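Local coordinates for protein putative phosphoglycolate phosphatase (Lactobacillus delbrueckii, PDB 2HI0) that probably hydrolyses the phosphate ester of 2-phosphoglycolate, as a member of the haloacid dehalogenase-like hydrolase family, at residues Met11-Ile15 with Val208-Phe212; Ile15-Asp21 with Gln106-Phe112; Val131-Lys135 with Arg164-Met170; Glu138-Val142 with Phe154-Glu158. One frame throughout, in Å; residues are numbered along the deposited sequence.

Contact 1. Residues Met11-Ile15 with Val208-Phe212; sequences MDGTI and VNWGF. With NA (sodium ion), chain C.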
loop_
_atom_site.group_PDB
_atom_site.type_symbol
_atom_site.label_atom_id
_atom_site.label_comp_id
_atom_site.label_asym_id
_atom_site.label_seq_id
_atom_site.Cartn_x
_atom_site.Cartn_y
_atom_site.Cartn_z
HETATM N N MSE A 11 1.757 -3.654 1.297
HETATM C CA MSE A 11 2.951 -3.974 0.522
HETATM C C MSE A 11 3.827 -2.725 0.314
HETATM O O MSE A 11 4.958 -2.677 0.847
HETATM C CB MSE A 11 2.577 -4.619 -0.816
HETATM C CG MSE A 11 3.741 -4.829 -1.715
HETATM SE SE MSE A 11 3.337 -6.072 -3.114
HETATM C CE MSE A 11 3.609 -7.802 -2.286
ATOM N N ASP A 12 3.307 -1.747 -0.448
ATOM C CA ASP A 12 4.069 -0.542 -0.820
ATOM C C ASP A 12 4.499 0.248 0.395
ATOM O O ASP A 12 3.663 0.550 1.241
ATOM C CB ASP A 12 3.245 0.396 -1.710
ATOM C CG ASP A 12 3.003 -0.136 -3.071
ATOM O OD1 ASP A 12 3.939 -0.342 -3.838
ATOM O OD2 ASP A 12 1.808 -0.309 -3.412
ATOM N N GLY A 13 5.792 0.525 0.536
ATOM C CA GLY A 13 6.245 1.377 1.647
ATOM C C GLY A 13 6.291 0.691 2.994
ATOM O O GLY A 13 6.618 1.302 4.003
ATOM N N THR A 14 5.953 -0.593 3.028
ATOM C CA THR A 14 5.787 -1.318 4.260
ATOM C C THR A 14 6.703 -2.524 4.213
ATOM O O THR A 14 7.677 -2.602 4.955
ATOM C CB THR A 14 4.305 -1.704 4.521
ATOM O OG1 THR A 14 3.499 -0.500 4.488
ATOM C CG2 THR A 14 4.161 -2.359 5.827
ATOM N N ILE A 15 6.418 -3.489 3.336
ATOM C CA ILE A 15 7.322 -4.629 3.209
ATOM C C ILE A 15 8.255 -4.584 1.985
ATOM O O ILE A 15 9.326 -5.134 2.015
ATOM C CB ILE A 15 6.592 -5.972 3.301
ATOM C CG1 ILE A 15 5.628 -6.190 2.108
ATOM C CG2 ILE A 15 5.896 -6.105 4.693
ATOM C CD1 ILE A 15 4.933 -7.605 2.097
ATOM N N VAL A 208 4.381 2.258 10.163
ATOM C CA VAL A 208 5.827 2.234 9.935
ATOM C C VAL A 208 6.223 3.597 9.338
ATOM O O VAL A 208 5.440 4.211 8.620
ATOM C CB VAL A 208 6.251 1.024 9.031
ATOM C CG1 VAL A 208 5.661 -0.254 9.643
ATOM C CG2 VAL A 208 5.846 1.194 7.536
ATOM N N ASN A 209 7.436 4.049 9.636
ATOM C CA ASN A 209 7.879 5.389 9.192
ATOM C C ASN A 209 8.777 5.351 7.938
ATOM O O ASN A 209 9.311 6.378 7.514
ATOM C CB ASN A 209 8.578 6.136 10.342
ATOM C CG ASN A 209 10.062 5.798 10.440
ATOM O OD1 ASN A 209 10.482 4.706 10.120
ATOM N ND2 ASN A 209 10.861 6.768 10.869
ATOM N N TRP A 210 8.985 4.163 7.375
ATOM C CA TRP A 210 9.919 4.027 6.255
ATOM C C TRP A 210 9.192 3.989 4.910
ATOM O O TRP A 210 9.841 3.703 3.875
ATOM C CB TRP A 210 10.837 2.814 6.429
ATOM C CG TRP A 210 10.159 1.519 6.612
ATOM C CD1 TRP A 210 9.680 0.712 5.635
ATOM C CD2 TRP A 210 9.934 0.847 7.854
ATOM N NE1 TRP A 210 9.125 -0.417 6.180
ATOM C CE2 TRP A 210 9.295 -0.371 7.546
ATOM C CE3 TRP A 210 10.163 1.173 9.203
ATOM C CZ2 TRP A 210 8.919 -1.270 8.545
ATOM C CZ3 TRP A 210 9.847 0.302 10.142
ATOM C CH2 TRP A 210 9.197 -0.917 9.835
ATOM N N GLY A 211 7.907 4.336 4.914
ATOM C CA GLY A 211 7.111 4.309 3.724
ATOM C C GLY A 211 6.761 5.676 3.135
ATOM O O GLY A 211 7.612 6.582 3.164
ATOM N N PHE A 212 5.546 5.801 2.600
ATOM C CA PHE A 212 5.204 6.924 1.761
ATOM C C PHE A 212 4.715 8.169 2.517
ATOM O O PHE A 212 4.638 9.256 1.899
ATOM C CB PHE A 212 4.173 6.538 0.716
ATOM C CG PHE A 212 4.661 5.550 -0.322
ATOM C CD1 PHE A 212 5.874 4.906 -0.238
ATOM C CD2 PHE A 212 3.840 5.264 -1.403
ATOM C CE1 PHE A 212 6.267 3.986 -1.195
ATOM C CE2 PHE A 212 4.215 4.367 -2.359
ATOM C CZ PHE A 212 5.422 3.731 -2.290
HETATM NA NA NA C . 1.393 1.581 1.393
HETATM O O HOH W 1 -0.912 2.695 2.224
#

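Contact 2. Residues Ile15-Asp21 with Gln106-Phe112; sequences ILDTSAD and QIKTGPF. Unlike the reference sequence in segment 106-112: Gly110 (reference Cys).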
loop_
_atom_site.group_PDB
_atom_site.type_symbol
_atom_site.label_atom_id
_atom_site.label_comp_id
_atom_site.label_asym_id
_atom_site.label_seq_id
_atom_site.Cartn_x
_atom_site.Cartn_y
_atom_site.Cartn_z
ATOM N N ILE A 15 6.418 -3.489 3.336
ATOM C CA ILE A 15 7.322 -4.629 3.209
ATOM C C ILE A 15 8.255 -4.584 1.985
ATOM O O ILE A 15 9.326 -5.134 2.015
ATOM C CB ILE A 15 6.592 -5.972 3.301
ATOM C CG1 ILE A 15 5.628 -6.190 2.108
ATOM C CG2 ILE A 15 5.896 -6.105 4.693
ATOM C CD1 ILE A 15 4.933 -7.605 2.097
ATOM N N LEU A 16 7.820 -3.860 0.948
ATOM C CA LEU A 16 8.552 -3.718 -0.313
ATOM C C LEU A 16 8.826 -2.246 -0.628
ATOM O O LEU A 16 7.932 -1.398 -0.539
ATOM C CB LEU A 16 7.802 -4.352 -1.493
ATOM C CG LEU A 16 7.834 -5.888 -1.503
ATOM C CD1 LEU A 16 7.119 -6.386 -2.733
ATOM C CD2 LEU A 16 9.256 -6.452 -1.507
ATOM N N ASP A 17 10.073 -1.989 -1.040
ATOM C CA ASP A 17 10.579 -0.682 -1.422
ATOM C C ASP A 17 10.255 -0.530 -2.930
ATOM O O ASP A 17 11.040 -0.930 -3.805
ATOM C CB ASP A 17 12.072 -0.672 -1.139
ATOM C CG ASP A 17 12.711 0.659 -1.320
ATOM O OD1 ASP A 17 12.091 1.580 -1.897
ATOM O OD2 ASP A 17 13.875 0.718 -0.864
ATOM N N THR A 18 9.076 0.043 -3.224
ATOM C CA THR A 18 8.498 0.054 -4.588
ATOM C C THR A 18 8.528 1.393 -5.309
ATOM O O THR A 18 8.138 1.467 -6.485
ATOM C CB THR A 18 7.001 -0.383 -4.512
ATOM O OG1 THR A 18 6.341 0.420 -3.570
ATOM C CG2 THR A 18 6.826 -1.860 -4.092
ATOM N N SER A 19 8.901 2.480 -4.593
ATOM C CA SER A 19 8.675 3.811 -5.172
ATOM C C SER A 19 9.460 4.069 -6.443
ATOM O O SER A 19 8.961 4.697 -7.339
ATOM C CB SER A 19 8.978 4.878 -4.135
ATOM O OG SER A 19 10.244 4.719 -3.547
ATOM N N ALA A 20 10.669 3.525 -6.550
ATOM C CA ALA A 20 11.432 3.742 -7.793
ATOM C C ALA A 20 10.760 3.133 -9.010
ATOM O O ALA A 20 10.632 3.797 -10.048
ATOM C CB ALA A 20 12.871 3.214 -7.686
ATOM N N ASP A 21 10.320 1.872 -8.912
ATOM C CA ASP A 21 9.709 1.171 -10.050
ATOM C C ASP A 21 8.356 1.805 -10.366
ATOM O O ASP A 21 7.950 1.916 -11.532
ATOM C CB ASP A 21 9.557 -0.337 -9.771
ATOM C CG ASP A 21 10.879 -1.117 -9.895
ATOM O OD1 ASP A 21 11.874 -0.623 -10.475
ATOM O OD2 ASP A 21 10.949 -2.278 -9.415
ATOM N N GLN A 106 9.843 -5.417 -10.704
ATOM C CA GLN A 106 10.894 -6.070 -9.931
ATOM C C GLN A 106 12.278 -5.732 -10.462
ATOM O O GLN A 106 13.131 -6.588 -10.613
ATOM C CB GLN A 106 10.644 -7.571 -9.921
ATOM C CG GLN A 106 11.196 -8.249 -8.700
ATOM C CD GLN A 106 11.295 -9.758 -8.907
ATOM O OE1 GLN A 106 10.405 -10.374 -9.523
ATOM N NE2 GLN A 106 12.383 -10.354 -8.417
ATOM N N ILE A 107 12.500 -4.475 -10.760
ATOM C CA ILE A 107 13.781 -4.013 -11.290
ATOM C C ILE A 107 14.541 -3.417 -10.082
ATOM O O ILE A 107 15.500 -4.033 -9.601
ATOM C CB ILE A 107 13.592 -2.987 -12.455
ATOM C CG1 ILE A 107 12.795 -3.596 -13.616
ATOM C CG2 ILE A 107 14.952 -2.424 -12.971
ATOM C CD1 ILE A 107 12.484 -2.626 -14.721
ATOM N N LYS A 108 14.107 -2.272 -9.564
ATOM C CA LYS A 108 14.690 -1.701 -8.347
ATOM C C LYS A 108 14.004 -2.222 -7.045
ATOM O O LYS A 108 14.512 -2.016 -5.931
ATOM C CB LYS A 108 14.556 -0.178 -8.391
ATOM C CG LYS A 108 15.256 0.485 -9.564
ATOM C CD LYS A 108 16.705 0.085 -9.664
ATOM C CE LYS A 108 17.501 1.051 -10.559
ATOM N NZ LYS A 108 18.041 2.200 -9.761
ATOM N N THR A 109 12.871 -2.905 -7.187
ATOM C CA THR A 109 12.069 -3.280 -6.024
ATOM C C THR A 109 12.658 -4.476 -5.275
ATOM O O THR A 109 12.920 -5.501 -5.850
ATOM C CB THR A 109 10.579 -3.533 -6.381
ATOM O OG1 THR A 109 10.011 -2.354 -6.969
ATOM C CG2 THR A 109 9.800 -3.929 -5.121
ATOM N N GLY A 110 12.807 -4.308 -3.962
ATOM C CA GLY A 110 13.168 -5.382 -3.037
ATOM C C GLY A 110 12.554 -5.140 -1.669
ATOM O O GLY A 110 11.941 -4.105 -1.418
ATOM N N PRO A 111 12.777 -6.078 -0.743
ATOM C CA PRO A 111 12.283 -5.913 0.625
ATOM C C PRO A 111 13.068 -4.789 1.295
ATOM O O PRO A 111 14.223 -4.568 0.969
ATOM C CB PRO A 111 12.600 -7.268 1.274
ATOM C CG PRO A 111 13.752 -7.801 0.472
ATOM C CD PRO A 111 13.548 -7.319 -0.928
ATOM N N PHE A 112 12.446 -4.074 2.215
ATOM C CA PHE A 112 13.220 -3.167 3.073
ATOM C C PHE A 112 14.153 -3.986 3.962
ATOM O O PHE A 112 13.839 -5.137 4.347
ATOM C CB PHE A 112 12.311 -2.278 3.952
ATOM C CG PHE A 112 11.538 -1.236 3.181
ATOM C CD1 PHE A 112 12.121 -0.006 2.826
ATOM C CD2 PHE A 112 10.212 -1.456 2.855
ATOM C CE1 PHE A 112 11.381 0.952 2.137
ATOM C CE2 PHE A 112 9.511 -0.519 2.155
ATOM C CZ PHE A 112 10.089 0.694 1.828
HETATM O O HOH W 2 11.328 0.178 -6.712
#

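Contact 3. Residues Val131-Lys135 with Arg164-Met170; sequences VVSNK and RKPAPDM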
loop_
_atom_site.group_PDB
_atom_site.type_symbol
_atom_site.label_atom_id
_atom_site.label_comp_id
_atom_site.label_asym_id
_atom_site.label_seq_id
_atom_site.Cartn_x
_atom_site.Cartn_y
_atom_site.Cartn_z
ATOM N N VAL A 131 -0.714 -10.425 3.276
ATOM C CA VAL A 131 -0.569 -9.161 2.548
ATOM C C VAL A 131 -1.935 -8.796 1.978
ATOM O O VAL A 131 -2.589 -9.619 1.359
ATOM C CB VAL A 131 0.414 -9.259 1.384
ATOM C CG1 VAL A 131 0.471 -7.881 0.580
ATOM C CG2 VAL A 131 1.758 -9.701 1.853
ATOM N N VAL A 132 -2.363 -7.584 2.264
ATOM C CA VAL A 132 -3.583 -7.009 1.685
ATOM C C VAL A 132 -3.205 -5.595 1.251
ATOM O O VAL A 132 -2.865 -4.732 2.070
ATOM C CB VAL A 132 -4.771 -7.044 2.660
ATOM C CG1 VAL A 132 -5.996 -6.331 2.035
ATOM C CG2 VAL A 132 -5.097 -8.481 3.042
ATOM N N SER A 133 -3.247 -5.358 -0.048
ATOM C CA SER A 133 -2.639 -4.163 -0.682
ATOM C C SER A 133 -3.580 -3.585 -1.764
ATOM O O SER A 133 -4.282 -4.325 -2.459
ATOM C CB SER A 133 -1.325 -4.610 -1.317
ATOM O OG SER A 133 -0.733 -3.632 -2.143
ATOM N N ASN A 134 -3.507 -2.269 -1.954
ATOM C CA ASN A 134 -4.207 -1.589 -3.065
ATOM C C ASN A 134 -3.416 -1.626 -4.368
ATOM O O ASN A 134 -3.931 -1.180 -5.390
ATOM C CB ASN A 134 -4.543 -0.095 -2.739
ATOM C CG ASN A 134 -5.869 0.054 -1.963
ATOM O OD1 ASN A 134 -6.665 -0.898 -1.905
ATOM N ND2 ASN A 134 -6.076 1.221 -1.358
ATOM N N LYS A 135 -2.240 -2.255 -4.352
ATOM C CA LYS A 135 -1.512 -2.557 -5.600
ATOM C C LYS A 135 -2.329 -3.552 -6.427
ATOM O O LYS A 135 -2.938 -4.472 -5.859
ATOM C CB LYS A 135 -0.142 -3.135 -5.286
ATOM C CG LYS A 135 0.673 -3.489 -6.527
ATOM C CD LYS A 135 2.068 -4.075 -6.154
ATOM C CE LYS A 135 2.943 -3.154 -5.313
ATOM N NZ LYS A 135 3.192 -1.817 -5.938
ATOM N N ARG A 164 -11.622 -1.409 -2.969
ATOM C CA ARG A 164 -10.294 -1.188 -2.483
ATOM C C ARG A 164 -10.306 -0.808 -1.013
ATOM O O ARG A 164 -11.338 -0.455 -0.467
ATOM C CB ARG A 164 -9.631 -0.107 -3.331
ATOM C CG ARG A 164 -10.330 1.265 -3.165
ATOM C CD ARG A 164 -9.449 2.360 -3.774
ATOM N NE ARG A 164 -10.108 3.675 -3.774
ATOM C CZ ARG A 164 -10.080 4.554 -2.781
ATOM N NH1 ARG A 164 -9.472 4.302 -1.628
ATOM N NH2 ARG A 164 -10.685 5.720 -2.947
ATOM N N LYS A 165 -9.139 -0.871 -0.406
ATOM C CA LYS A 165 -8.937 -0.335 0.944
ATOM C C LYS A 165 -9.219 1.178 0.799
ATOM O O LYS A 165 -8.831 1.805 -0.226
ATOM C CB LYS A 165 -7.490 -0.547 1.431
ATOM C CG LYS A 165 -6.997 -1.986 1.657
ATOM C CD LYS A 165 -5.463 -2.079 1.489
ATOM C CE LYS A 165 -4.756 -1.220 2.515
ATOM N NZ LYS A 165 -3.278 -1.149 2.279
ATOM N N PRO A 166 -9.808 1.801 1.822
ATOM C CA PRO A 166 -10.081 1.300 3.167
ATOM C C PRO A 166 -11.428 0.637 3.413
ATOM O O PRO A 166 -11.729 0.409 4.589
ATOM C CB PRO A 166 -9.928 2.565 4.013
ATOM C CG PRO A 166 -10.467 3.663 3.155
ATOM C CD PRO A 166 -10.109 3.258 1.726
ATOM N N ALA A 167 -12.174 0.245 2.354
ATOM C CA ALA A 167 -13.345 -0.619 2.572
ATOM C C ALA A 167 -12.849 -1.889 3.235
ATOM O O ALA A 167 -11.689 -2.290 3.000
ATOM C CB ALA A 167 -14.069 -0.964 1.259
ATOM N N PRO A 168 -13.698 -2.521 4.063
ATOM C CA PRO A 168 -13.208 -3.722 4.756
ATOM C C PRO A 168 -13.130 -4.997 3.908
ATOM O O PRO A 168 -12.622 -6.013 4.407
ATOM C CB PRO A 168 -14.240 -3.929 5.864
ATOM C CG PRO A 168 -15.454 -3.271 5.376
ATOM C CD PRO A 168 -15.022 -2.115 4.531
ATOM N N ASP A 169 -13.630 -4.972 2.675
ATOM C CA ASP A 169 -13.875 -6.199 1.973
ATOM C C ASP A 169 -12.627 -7.090 1.819
ATOM O O ASP A 169 -12.665 -8.312 2.005
ATOM C CB ASP A 169 -14.443 -5.910 0.582
ATOM C CG ASP A 169 -15.722 -5.074 0.595
ATOM O OD1 ASP A 169 -15.765 -4.042 1.282
ATOM O OD2 ASP A 169 -16.671 -5.416 -0.128
HETATM N N MSE A 170 -11.522 -6.503 1.384
HETATM C CA MSE A 170 -10.325 -7.332 1.103
HETATM C C MSE A 170 -9.767 -7.925 2.390
HETATM O O MSE A 170 -9.352 -9.065 2.420
HETATM C CB MSE A 170 -9.276 -6.535 0.362
HETATM C CG MSE A 170 -9.782 -5.910 -0.952
HETATM SE SE MSE A 170 -8.489 -4.659 -1.716
HETATM C CE MSE A 170 -7.494 -5.994 -2.213
HETATM O O HOH W 3 -2.283 -0.511 -0.174
#

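Contact 4. Residues Glu138-Val142 with Phe154-Glu158; sequences EAVQV and FALGE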
loop_
_atom_site.group_PDB
_atom_site.type_symbol
_atom_site.label_atom_id
_atom_site.label_comp_id
_atom_site.label_asym_id
_atom_site.label_seq_id
_atom_site.Cartn_x
_atom_site.Cartn_y
_atom_site.Cartn_z
ATOM N N GLU A 138 -2.430 -8.598 -9.783
ATOM C CA GLU A 138 -1.500 -9.303 -10.658
ATOM C C GLU A 138 -0.048 -9.016 -10.250
ATOM O O GLU A 138 0.793 -9.930 -10.209
ATOM C CB GLU A 138 -1.770 -8.902 -12.101
ATOM C CG GLU A 138 -1.572 -7.407 -12.409
ATOM C CD GLU A 138 -2.842 -6.531 -12.275
ATOM O OE1 GLU A 138 -3.898 -6.982 -11.664
ATOM O OE2 GLU A 138 -2.737 -5.372 -12.809
ATOM N N ALA A 139 0.236 -7.759 -9.891
ATOM C CA ALA A 139 1.577 -7.345 -9.482
ATOM C C ALA A 139 1.868 -7.838 -8.037
ATOM O O ALA A 139 2.958 -8.328 -7.751
ATOM C CB ALA A 139 1.735 -5.828 -9.547
ATOM N N VAL A 140 0.877 -7.798 -7.154
ATOM C CA VAL A 140 1.040 -8.338 -5.821
ATOM C C VAL A 140 1.454 -9.828 -5.870
ATOM O O VAL A 140 2.368 -10.255 -5.159
ATOM C CB VAL A 140 -0.256 -8.202 -4.968
ATOM C CG1 VAL A 140 -0.145 -9.061 -3.630
ATOM C CG2 VAL A 140 -0.524 -6.688 -4.626
ATOM N N GLN A 141 0.718 -10.623 -6.637
ATOM C CA GLN A 141 0.988 -12.054 -6.734
ATOM C C GLN A 141 2.408 -12.370 -7.270
ATOM O O GLN A 141 3.106 -13.239 -6.714
ATOM C CB GLN A 141 -0.104 -12.753 -7.561
ATOM C CG GLN A 141 -1.527 -12.677 -7.002
ATOM C CD GLN A 141 -1.649 -13.158 -5.589
ATOM O OE1 GLN A 141 -0.949 -14.092 -5.154
ATOM N NE2 GLN A 141 -2.531 -12.520 -4.850
ATOM N N VAL A 142 2.852 -11.654 -8.301
ATOM C CA VAL A 142 4.192 -11.828 -8.829
ATOM C C VAL A 142 5.243 -11.532 -7.751
ATOM O O VAL A 142 6.212 -12.257 -7.576
ATOM C CB VAL A 142 4.485 -10.936 -10.064
ATOM C CG1 VAL A 142 5.970 -10.967 -10.424
ATOM C CG2 VAL A 142 3.737 -11.438 -11.252
ATOM N N PHE A 154 -1.772 -15.798 3.019
ATOM C CA PHE A 154 -2.767 -15.133 2.214
ATOM C C PHE A 154 -2.149 -13.883 1.610
ATOM O O PHE A 154 -1.446 -13.157 2.293
ATOM C CB PHE A 154 -3.976 -14.747 3.078
ATOM C CG PHE A 154 -5.090 -14.040 2.315
ATOM C CD1 PHE A 154 -6.080 -14.777 1.677
ATOM C CD2 PHE A 154 -5.148 -12.658 2.250
ATOM C CE1 PHE A 154 -7.093 -14.133 0.992
ATOM C CE2 PHE A 154 -6.160 -12.034 1.572
ATOM C CZ PHE A 154 -7.121 -12.771 0.940
ATOM N N ALA A 155 -2.441 -13.623 0.344
ATOM C CA ALA A 155 -1.966 -12.412 -0.310
ATOM C C ALA A 155 -3.021 -11.991 -1.311
ATOM O O ALA A 155 -3.535 -12.824 -2.069
ATOM C CB ALA A 155 -0.597 -12.606 -0.996
ATOM N N LEU A 156 -3.410 -10.724 -1.248
ATOM C CA LEU A 156 -4.418 -10.182 -2.155
ATOM C C LEU A 156 -4.121 -8.716 -2.474
ATOM O O LEU A 156 -3.880 -7.911 -1.572
ATOM C CB LEU A 156 -5.790 -10.263 -1.500
ATOM C CG LEU A 156 -6.975 -9.758 -2.342
ATOM C CD1 LEU A 156 -7.149 -10.605 -3.617
ATOM C CD2 LEU A 156 -8.242 -9.760 -1.435
ATOM N N GLY A 157 -4.181 -8.368 -3.768
ATOM C CA GLY A 157 -4.215 -7.004 -4.213
ATOM C C GLY A 157 -5.565 -6.596 -4.806
ATOM O O GLY A 157 -6.486 -7.375 -4.845
ATOM N N GLU A 158 -5.648 -5.369 -5.296
ATOM C CA GLU A 158 -6.858 -4.801 -5.810
ATOM C C GLU A 158 -7.287 -5.488 -7.115
ATOM O O GLU A 158 -6.456 -5.799 -8.000
ATOM C CB GLU A 158 -6.673 -3.291 -5.978
ATOM C CG GLU A 158 -7.871 -2.533 -6.534
ATOM C CD GLU A 158 -7.898 -2.460 -8.058
ATOM O OE1 GLU A 158 -6.814 -2.189 -8.691
ATOM O OE2 GLU A 158 -9.013 -2.680 -8.614
HETATM O O HOH W 4 -6.222 -5.557 -10.769
#

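Contact 1. Residues Met11-Ile15 with Val208-Phe212
Gly13 and Gly211 bring the two segments together, their CA atoms 3.7 Å apart, where the 11-15 loop meets the turn that follows strand 204-208. The one direct polar link is made by Trp210, whose NE1 donates to Thr14 O at 2.9 Å with an N-H...O angle of 171°. The carbonyl oxygen sits at the indole edge, 4° out of the ring plane. Trp210 CG lies between its own backbone N and carbonyl carbon (chi1 56°), which turns the ring back toward the 11-15 loop; one face of the indole rests on Val208 CB. At the other end, Phe212 CE1 packs on Gly13 CA at 3.9 Å and CZ on Asp12 CB at 4.0 Å. A phenylalanine at Trp210 would probably leave Thr14 O without this in-plane N-H donor. Asp12 O binds the sodium ion at 2.5 Å, with Asp10 and Asp190 completing the protein ligands, and Asp12 OD1 is held by a salt bridge to Lys135 NZ and a hydrogen bond with Thr18 OG1. Asp10, Asp12 and Thr14 fit the HAD DxDx(T/V) pattern, consistent with an active-site loop. The main-chain oxygens of Asp12 and Thr14 thus serve different partners, the metal and the indole N-H.

Contact 2. Residues Ile15-Asp21 with Gln106-Phe112
Asp17 and Phe112 lie flat against each other: the carboxylate and ring planes are 7° apart, and Asp17 CB stands over the ring face, 3.9 Å from its centroid and close to the normal, a CH-pi contact. With Asp17 CG anti to the backbone N (chi1 -173°), the carboxylate extends over the CE1 side of the ring, while Phe112 CE2 reaches back to Leu16 O. Beside this stack the backbones are joined by a nearly straight bond from Asp17 N to Gly110 O, 2.8 Å long. A weak bond runs from Phe112 N to Ile15 O. Strands 16-17 and 110-111 thus make a short, weakly bonded antiparallel pair, placed just after the DxDx(T/V)-like loop and probably comparable to the flap hairpin of HAD phosphatases; in these enzymes the segment following the motif leads into the cap, here probably the largely helical stretch between the two strands. Gly110 stands where the reference sequence has cysteine. Leu16 CD2 packs on the Gly110-Pro111 peptide, and the Leu16 side chain also touches Leu143 and Leu147 of helix 137-147.

At the other end Asp21, near the start of helix 19-32, turns its carboxylate into the bend at 107-109. Lys108 N meets OD1 on the syn side at 2.9 Å. OD2 is gripped from opposite faces of the carboxylate plane, by Ile107 N on the syn side and by Thr109 OG1 at 2.6 Å from 43° above. The Thr109 hydroxyl also accepts from water 2, which in turn takes the N-H of Asp21, while Thr109 CG2 rests on Thr18 CG2 at 3.8 Å.

Contact 3. Residues Val131-Lys135 with Arg164-Met170
The Asn134 side-chain amide lies against the backbone of Lys165 and uses both ends of its edge. OD1 accepts from Lys165 N at 2.9 Å, in the carbonyl plane and on a lone pair. ND2 donates to Lys165 O at 3.0 Å; that oxygen is 10° out of the amide plane, although the N-H reaches it from above its own carbonyl plane. Arg164 NH1 supplies a second donor to Lys165 O, its guanidinium plane 87° from the amide, and Arg164 CB touches Asn134 OD1 at 3.4 Å. ND2 has a further acceptor in Gly49 O. An alanine at Asn134 would remove the side-chain amide and is likely to leave Lys165 N without its acceptor and Lys165 O with one donor fewer.

These groups stand at the C-terminal end of strand 128-133 of the parallel sheet, the edge at which Rossmann-like HAD domains place their active site. Lys165 bends at chi3 (62°) to bring NZ near the strand end, 3.6 Å from Val132 O. There NZ donates to water 3 at 2.7 Å, a water that also takes the N-H of Asn134. Its charge is met by Asp194 and Asp10, with Tyr187 as a further partner, a pattern consistent with the conserved lysine of HAD enzymes. Farther along, Val132 CG1, anti to the backbone N, makes an apolar contact with Met170 CB at 3.7 Å. The selenomethionine CE comes to Ser133 O at 3.6 Å.

Contact 4. Residues Glu138-Val142 with Phe154-Glu158
Ala155 opens the contact on strand 154-158, with its CB 4.4 Å from Val140 CG1 and its carbonyl oxygen taken by Gln141. Gln141 NE2 donates to Ala155 O at 3.0 Å. The acceptor lies almost in the amide plane, yet the donor stands 63° above the carbonyl plane of Ala155, so the N-H comes down on the face of that peptide. A bend at chi2 (-54°) folds the glutamine chain back over the strand to reach it. The same NE2 has a stronger partner in Asn137 OD1, which also accepts from Gly157 N.

Leu156 points its side chain away from helix 137-147, onto Met170 of helix 169-178, while its carbonyl carbon lies near Val140 CG1. The backbones come closest at Val140 and Gly157, 5.7 Å from CA to CA. Gly157 CA is 3.7 Å from Val140 CG2, and a CB built there would clash with that methyl. Glu158 ends the strand, and its carbonyl oxygen is joined to Glu138 OE1 through water 4, which donates to both.

Helix 138-142 runs at 151° to the strand, 7.0 Å from it at closest approach. This is the helix-to-strand half of the beta-alpha-beta crossover 128-133, 137-147, 154-158 of the Rossmann-like HAD domain. The contact combines two kinds of chemistry: Val140 packs on Ala155 and Gly157, while Gln141 and water 4 link helix to strand through polar atoms.

From the N terminus, strand 6-9 leads into 11-15, and contact 1 closes the longest loop, bringing residues 208-212 beside it; the other three contacts nest inside. Contact 2 follows at once, shares Ile15, and closes at 106-112 across the largely helical stretch between its strands, before contact 3 opens. Contact 3 joins the end of strand 128-133 to the loop and helix start at 164-170, and contact 4, nested within it, ties helix 137-147 to strand 154-158. Strands 128-133 and 154-158 are sheet neighbours, with probable hydrogen bonds from Leu156 N to Val131 O and from Glu158 N to Lys135 O. Contacts 1 and 3 meet through the Asp12-Lys135 salt bridge; contacts 2 and 4 do not touch.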